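Local atomic coordinates of aldose-aldose oxidoreductase (Caulobacter crescentus, PDB entry 5A04), a protein that probably transfers hydride between aldose sugars such as glucose, oxidising one and reducing another with a bound NADP(H) cofactor. Residues A[151-163]-A[232-244]. Numbering follows the deposited sequence.
Sequences LGPVRTVVTDHGF and PSGATANCVSAYS
The carbonyl oxygen Arg155 O is gripped twice by Thr236: the hydroxyl OG1 donates to it in the carbonyl plane at 2.9 Å, while the amide N comes in from above that plane. With OG1 held between its own backbone N and carbonyl carbon (chi1 64°), the hydroxyl turns back onto this oxygen and also meets Thr156 CG2. A valine here would probably cost Arg155 O its in-plane donor, leaving of these two only the amide, which sits above the carbonyl plane. From this point strands 156-162 and 236-242 run parallel, Val157 N binding Thr236 O at 2.8 Å and the bonds alternating as far as Phe163 N and Ala242 O. Side chains pair in register: Thr159 CG2 rests on Cys239 SG at 3.7 Å, and on the other face the Asp160 carboxylate leans over Val240, with OD1 3.4 Å from CG2. A water donates to Asp160 OD1 and, weakly, to Asn238 O; OD2 forms a salt bridge with Arg249. At the far end the Tyr243 ring turns its edge to the face of Phe163, which lines the glucose pocket, the planes at 76°. The pair lies inside the mixed sheet of the C-terminal alpha/beta domain, between antiparallel strands 247-254 and 224-230; helix 182-198 packs on the face of Thr159 and His161, and the second subunit on that of Val158 and Asp160.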
ATOM      1  N   LEU A 151       5.790  18.334  -1.972  1.00 17.89           N
ATOM      2  CA  LEU A 151       6.200  16.977  -2.331  1.00 17.12           C
ATOM      3  C   LEU A 151       6.693  16.912  -3.761  1.00 18.57           C
ATOM      4  O   LEU A 151       7.241  15.895  -4.190  1.00 18.68           O
ATOM      5  CB  LEU A 151       5.045  15.977  -2.178  1.00 17.65           C
ATOM      6  CG  LEU A 151       4.222  15.922  -0.894  1.00 19.09           C
ATOM      7  CD1 LEU A 151       3.236  14.737  -0.960  1.00 18.75           C
ATOM      8  CD2 LEU A 151       5.129  15.783   0.302  1.00 22.25           C
ATOM      9  N   GLY A 152       6.479  17.995  -4.494  1.00 19.00           N
ATOM     10  CA  GLY A 152       6.581  17.962  -5.938  1.00 18.87           C
ATOM     11  C   GLY A 152       5.322  17.299  -6.472  1.00 19.21           C
ATOM     12  O   GLY A 152       4.357  17.134  -5.733  1.00 17.41           O
ATOM     13  N   PRO A 153       5.320  16.926  -7.759  1.00 16.41           N
ATOM     14  CA  PRO A 153       4.141  16.261  -8.335  1.00 19.01           C
ATOM     15  C   PRO A 153       3.812  14.987  -7.570  1.00 18.31           C
ATOM     16  O   PRO A 153       4.735  14.245  -7.238  1.00 17.95           O
ATOM     17  CB  PRO A 153       4.583  15.930  -9.772  1.00 21.27           C
ATOM     18  CG  PRO A 153       5.715  16.852 -10.052  1.00 26.23           C
ATOM     19  CD  PRO A 153       6.405  17.089  -8.740  1.00 21.68           C
ATOM     20  N   VAL A 154       2.537  14.731  -7.287  1.00 16.56           N
ATOM     21  CA  VAL A 154       2.195  13.475  -6.628  1.00 15.95           C
ATOM     22  C   VAL A 154       2.539  12.291  -7.531  1.00 18.14           C
ATOM     23  O   VAL A 154       2.108  12.246  -8.677  1.00 17.63           O
ATOM     24  CB  VAL A 154       0.712  13.394  -6.269  1.00 17.45           C
ATOM     25  CG1 VAL A 154       0.384  11.996  -5.728  1.00 17.41           C
ATOM     26  CG2 VAL A 154       0.364  14.474  -5.248  1.00 19.65           C
ATOM     27  N   ARG A 155       3.305  11.339  -7.009  1.00 14.80           N
ATOM     28  CA  ARG A 155       3.628  10.137  -7.768  1.00 15.76           C
ATOM     29  C   ARG A 155       2.867   8.924  -7.228  1.00 15.64           C
ATOM     30  O   ARG A 155       2.324   8.132  -7.999  1.00 15.25           O
ATOM     31  CB  ARG A 155       5.139   9.870  -7.745  1.00 17.14           C
ATOM     32  CG  ARG A 155       5.999  11.015  -8.289  1.00 19.52           C
ATOM     33  CD  ARG A 155       5.800  11.214  -9.795  1.00 20.20           C
ATOM     34  NE  ARG A 155       6.253  10.045 -10.551  1.00 21.23           N
ATOM     35  CZ  ARG A 155       5.569   9.483 -11.539  1.00 28.29           C
ATOM     36  NH1 ARG A 155       4.392   9.984 -11.887  1.00 27.62           N
ATOM     37  NH2 ARG A 155       6.058   8.417 -12.173  1.00 23.35           N
ATOM     38  N   THR A 156       2.825   8.768  -5.905  1.00 16.09           N
ATOM     39  CA  THR A 156       2.106   7.634  -5.320  1.00 16.30           C
ATOM     40  C   THR A 156       1.225   8.032  -4.139  1.00 16.88           C
ATOM     41  O   THR A 156       1.566   8.920  -3.355  1.00 15.31           O
ATOM     42  CB  THR A 156       3.068   6.511  -4.831  1.00 16.02           C
ATOM     43  OG1 THR A 156       3.911   7.013  -3.783  1.00 17.02           O
ATOM     44  CG2 THR A 156       3.946   5.989  -5.967  1.00 16.57           C
ATOM     45  N   VAL A 157       0.079   7.374  -4.041  1.00 14.43           N
ATOM     46  CA  VAL A 157      -0.749   7.407  -2.848  1.00 14.27           C
ATOM     47  C   VAL A 157      -0.940   5.966  -2.429  1.00 16.02           C
ATOM     48  O   VAL A 157      -1.437   5.153  -3.218  1.00 14.50           O
ATOM     49  CB  VAL A 157      -2.125   8.046  -3.079  1.00 15.29           C
ATOM     50  CG1 VAL A 157      -2.939   7.990  -1.788  1.00 14.21           C
ATOM     51  CG2 VAL A 157      -1.976   9.486  -3.542  1.00 15.10           C
ATOM     52  N   VAL A 158      -0.532   5.628  -1.212  1.00 12.86           N
ATOM     53  CA  VAL A 158      -0.749   4.277  -0.715  1.00 13.26           C
ATOM     54  C   VAL A 158      -1.645   4.385   0.508  1.00 14.94           C
ATOM     55  O   VAL A 158      -1.254   4.980   1.518  1.00 15.10           O
ATOM     56  CB  VAL A 158       0.585   3.561  -0.363  1.00 13.27           C
ATOM     57  CG1 VAL A 158       0.327   2.215   0.310  1.00 15.93           C
ATOM     58  CG2 VAL A 158       1.441   3.367  -1.627  1.00 14.94           C
ATOM     59  N   THR A 159      -2.853   3.838   0.410  1.00 13.54           N
ATOM     60  CA  THR A 159      -3.842   4.051   1.459  1.00 14.20           C
ATOM     61  C   THR A 159      -4.629   2.775   1.737  1.00 17.17           C
ATOM     62  O   THR A 159      -5.081   2.074   0.816  1.00 16.19           O
ATOM     63  CB  THR A 159      -4.794   5.244   1.101  1.00 13.59           C
ATOM     64  OG1 THR A 159      -5.797   5.395   2.113  1.00 15.82           O
ATOM     65  CG2 THR A 159      -5.488   5.044  -0.272  1.00 13.68           C
ATOM     66  N   ASP A 160      -4.751   2.461   3.026  1.00 14.41           N
ATOM     67  CA  ASP A 160      -5.375   1.232   3.495  1.00 13.23           C
ATOM     68  C   ASP A 160      -6.491   1.570   4.471  1.00 17.03           C
ATOM     69  O   ASP A 160      -6.257   2.293   5.440  1.00 15.15           O
ATOM     70  CB  ASP A 160      -4.361   0.332   4.215  1.00 14.56           C
ATOM     71  CG  ASP A 160      -3.126   0.045   3.393  1.00 19.40           C
ATOM     72  OD1 ASP A 160      -3.216   0.016   2.146  1.00 18.18           O
ATOM     73  OD2 ASP A 160      -2.053  -0.165   4.010  1.00 18.70           O
ATOM     74  N   HIS A 161      -7.690   1.057   4.220  1.00 12.58           N
ATOM     75  CA  HIS A 161      -8.796   1.211   5.158  1.00 13.69           C
ATOM     76  C   HIS A 161      -9.526  -0.106   5.341  1.00 14.19           C
ATOM     77  O   HIS A 161      -9.935  -0.750   4.368  1.00 16.28           O
ATOM     78  CB  HIS A 161      -9.783   2.292   4.693  1.00 15.78           C
ATOM     79  CG  HIS A 161      -9.295   3.691   4.915  1.00 15.47           C
ATOM     80  ND1 HIS A 161      -8.469   4.343   4.020  1.00 14.75           N
ATOM     81  CD2 HIS A 161      -9.503   4.556   5.932  1.00 14.99           C
ATOM     82  CE1 HIS A 161      -8.196   5.550   4.479  1.00 16.54           C
ATOM     83  NE2 HIS A 161      -8.816   5.707   5.634  1.00 15.15           N
ATOM     84  N   GLY A 162      -9.721  -0.494   6.596  1.00 14.11           N
ATOM     85  CA  GLY A 162     -10.417  -1.726   6.887  1.00 15.12           C
ATOM     86  C   GLY A 162     -10.641  -1.865   8.374  1.00 15.31           C
ATOM     87  O   GLY A 162      -9.971  -1.203   9.179  1.00 15.46           O
ATOM     88  N   PHE A 163     -11.602  -2.692   8.747  1.00 14.61           N
ATOM     89  CA  PHE A 163     -11.731  -3.091  10.144  1.00 14.89           C
ATOM     90  C   PHE A 163     -12.258  -4.514  10.183  1.00 18.98           C
ATOM     91  O   PHE A 163     -12.804  -5.014   9.206  1.00 15.76           O
ATOM     92  CB  PHE A 163     -12.623  -2.132  10.947  1.00 17.12           C
ATOM     93  CG  PHE A 163     -14.088  -2.170  10.577  1.00 17.82           C
ATOM     94  CD1 PHE A 163     -14.571  -1.427   9.509  1.00 19.58           C
ATOM     95  CD2 PHE A 163     -14.987  -2.910  11.340  1.00 20.40           C
ATOM     96  CE1 PHE A 163     -15.924  -1.447   9.191  1.00 19.16           C
ATOM     97  CE2 PHE A 163     -16.343  -2.939  11.023  1.00 19.90           C
ATOM     98  CZ  PHE A 163     -16.805  -2.204   9.951  1.00 19.21           C
ATOM     99  N   PRO A 232      -4.633  11.321 -14.583  1.00 18.59           N
ATOM    100  CA  PRO A 232      -4.096  11.950 -15.806  1.00 19.01           C
ATOM    101  C   PRO A 232      -2.677  12.497 -15.668  1.00 21.05           C
ATOM    102  O   PRO A 232      -1.909  12.450 -16.629  1.00 20.25           O
ATOM    103  CB  PRO A 232      -5.089  13.090 -16.072  1.00 20.24           C
ATOM    104  CG  PRO A 232      -6.379  12.566 -15.521  1.00 20.10           C
ATOM    105  CD  PRO A 232      -5.972  11.845 -14.252  1.00 17.97           C
ATOM    106  N   SER A 233      -2.324  12.996 -14.487  1.00 19.15           N
ATOM    107  CA  SER A 233      -1.000  13.564 -14.269  1.00 17.60           C
ATOM    108  C   SER A 233       0.095  12.507 -14.256  1.00 17.72           C
ATOM    109  O   SER A 233       1.289  12.832 -14.288  1.00 21.47           O
ATOM    110  CB  SER A 233      -0.960  14.315 -12.940  1.00 18.52           C
ATOM    111  OG  SER A 233      -1.009  13.376 -11.879  1.00 19.12           O
ATOM    112  N   GLY A 234      -0.315  11.247 -14.163  1.00 18.11           N
ATOM    113  CA  GLY A 234       0.620  10.154 -13.994  1.00 18.07           C
ATOM    114  C   GLY A 234       0.695   9.671 -12.555  1.00 18.89           C
ATOM    115  O   GLY A 234       1.321   8.653 -12.278  1.00 17.04           O
ATOM    116  N   ALA A 235       0.062  10.398 -11.633  1.00 16.04           N
ATOM    117  CA  ALA A 235      -0.044   9.930 -10.246  1.00 16.62           C
ATOM    118  C   ALA A 235      -0.712   8.549 -10.184  1.00 15.63           C
ATOM    119  O   ALA A 235      -1.598   8.236 -10.979  1.00 15.72           O
ATOM    120  CB  ALA A 235      -0.831  10.937  -9.392  1.00 17.30           C
ATOM    121  N   THR A 236      -0.284   7.738  -9.222  1.00 15.11           N
ATOM    122  CA  THR A 236      -0.823   6.394  -9.032  1.00 14.11           C
ATOM    123  C   THR A 236      -1.321   6.217  -7.602  1.00 16.73           C
ATOM    124  O   THR A 236      -0.850   6.894  -6.687  1.00 15.71           O
ATOM    125  CB  THR A 236       0.242   5.308  -9.322  1.00 16.45           C
ATOM    126  OG1 THR A 236       1.308   5.428  -8.367  1.00 17.92           O
ATOM    127  CG2 THR A 236       0.817   5.484 -10.728  1.00 18.74           C
ATOM    128  N   ALA A 237      -2.267   5.306  -7.397  1.00 15.12           N
ATOM    129  CA  ALA A 237      -2.651   4.946  -6.033  1.00 15.66           C
ATOM    130  C   ALA A 237      -2.819   3.438  -5.901  1.00 16.06           C
ATOM    131  O   ALA A 237      -3.351   2.773  -6.796  1.00 13.95           O
ATOM    132  CB  ALA A 237      -3.939   5.668  -5.603  1.00 16.04           C
ATOM    133  N   ASN A 238      -2.316   2.909  -4.790  1.00 12.57           N
ATOM    134  CA  ASN A 238      -2.547   1.526  -4.360  1.00 14.07           C
ATOM    135  C   ASN A 238      -3.427   1.581  -3.131  1.00 15.79           C
ATOM    136  O   ASN A 238      -3.017   2.181  -2.126  1.00 15.70           O
ATOM    137  CB  ASN A 238      -1.249   0.816  -3.961  1.00 15.52           C
ATOM    138  CG  ASN A 238      -0.609   0.032  -5.082  1.00 16.78           C
ATOM    139  OD1 ASN A 238      -1.088   0.008  -6.220  1.00 15.85           O
ATOM    140  ND2 ASN A 238       0.514  -0.609  -4.759  1.00 16.43           N
ATOM    141  N   CYS A 239      -4.588   0.936  -3.188  1.00 12.90           N
ATOM    142  CA  CYS A 239      -5.597   1.056  -2.141  1.00 12.31           C
ATOM    143  C   CYS A 239      -6.036  -0.290  -1.589  1.00 14.84           C
ATOM    144  O   CYS A 239      -6.313  -1.228  -2.350  1.00 14.39           O
ATOM    145  CB  CYS A 239      -6.817   1.801  -2.690  1.00 15.14           C
ATOM    146  SG  CYS A 239      -6.457   3.438  -3.408  1.00 16.92           S
ATOM    147  N   VAL A 240      -6.135  -0.378  -0.265  1.00 13.29           N
ATOM    148  CA  VAL A 240      -6.729  -1.545   0.379  1.00 13.54           C
ATOM    149  C   VAL A 240      -8.118  -1.219   0.929  1.00 15.11           C
ATOM    150  O   VAL A 240      -8.314  -0.160   1.524  1.00 15.79           O
ATOM    151  CB  VAL A 240      -5.831  -2.071   1.527  1.00 15.35           C
ATOM    152  CG1 VAL A 240      -6.617  -2.985   2.474  1.00 16.24           C
ATOM    153  CG2 VAL A 240      -4.603  -2.794   0.952  1.00 15.21           C
ATOM    154  N   SER A 241      -9.064  -2.137   0.717  1.00 12.30           N
ATOM    155  CA  SER A 241     -10.387  -2.114   1.349  1.00 13.64           C
ATOM    156  C   SER A 241     -10.626  -3.485   1.964  1.00 15.08           C
ATOM    157  O   SER A 241     -10.540  -4.490   1.250  1.00 16.02           O
ATOM    158  CB  SER A 241     -11.481  -1.803   0.314  1.00 13.58           C
ATOM    159  OG  SER A 241     -12.764  -1.840   0.915  1.00 14.00           O
ATOM    160  N   ALA A 242     -10.916  -3.556   3.269  1.00 13.89           N
ATOM    161  CA  ALA A 242     -10.997  -4.866   3.912  1.00 15.56           C
ATOM    162  C   ALA A 242     -11.986  -4.909   5.079  1.00 16.27           C
ATOM    163  O   ALA A 242     -12.191  -3.919   5.777  1.00 15.36           O
ATOM    164  CB  ALA A 242      -9.601  -5.294   4.399  1.00 15.85           C
ATOM    165  N   TYR A 243     -12.574  -6.081   5.283  1.00 14.86           N
ATOM    166  CA  TYR A 243     -13.444  -6.336   6.421  1.00 14.36           C
ATOM    167  C   TYR A 243     -12.826  -7.381   7.364  1.00 16.16           C
ATOM    168  O   TYR A 243     -13.487  -7.848   8.292  1.00 17.08           O
ATOM    169  CB  TYR A 243     -14.819  -6.818   5.943  1.00 15.67           C
ATOM    170  CG  TYR A 243     -15.918  -5.766   5.842  1.00 15.53           C
ATOM    171  CD1 TYR A 243     -15.824  -4.543   6.493  1.00 15.49           C
ATOM    172  CD2 TYR A 243     -17.074  -6.027   5.110  1.00 16.35           C
ATOM    173  CE1 TYR A 243     -16.855  -3.608   6.417  1.00 15.27           C
ATOM    174  CE2 TYR A 243     -18.105  -5.106   5.030  1.00 15.75           C
ATOM    175  CZ  TYR A 243     -17.997  -3.899   5.678  1.00 16.06           C
ATOM    176  OH  TYR A 243     -19.040  -3.004   5.588  1.00 16.04           O
ATOM    177  N   SER A 244     -11.584  -7.779   7.106  1.00 16.70           N
ATOM    178  CA  SER A 244     -10.941  -8.823   7.915  1.00 18.08           C
ATOM    179  C   SER A 244      -9.591  -8.396   8.502  1.00 19.24           C
ATOM    180  O   SER A 244      -8.910  -9.204   9.131  1.00 19.41           O
ATOM    181  CB  SER A 244     -10.770 -10.117   7.097  1.00 19.03           C
ATOM    182  OG  SER A 244      -9.986  -9.913   5.925  1.00 17.16           O
TER
HETATM  183  O   HOH W   1       1.305  13.944 -10.578  1.00 20.96           O
HETATM  184  O   HOH W   2       3.241  12.784 -12.035  1.00 26.41           O
HETATM  185  O   HOH W   3      -2.484  -0.212  -0.447  1.00 17.81           O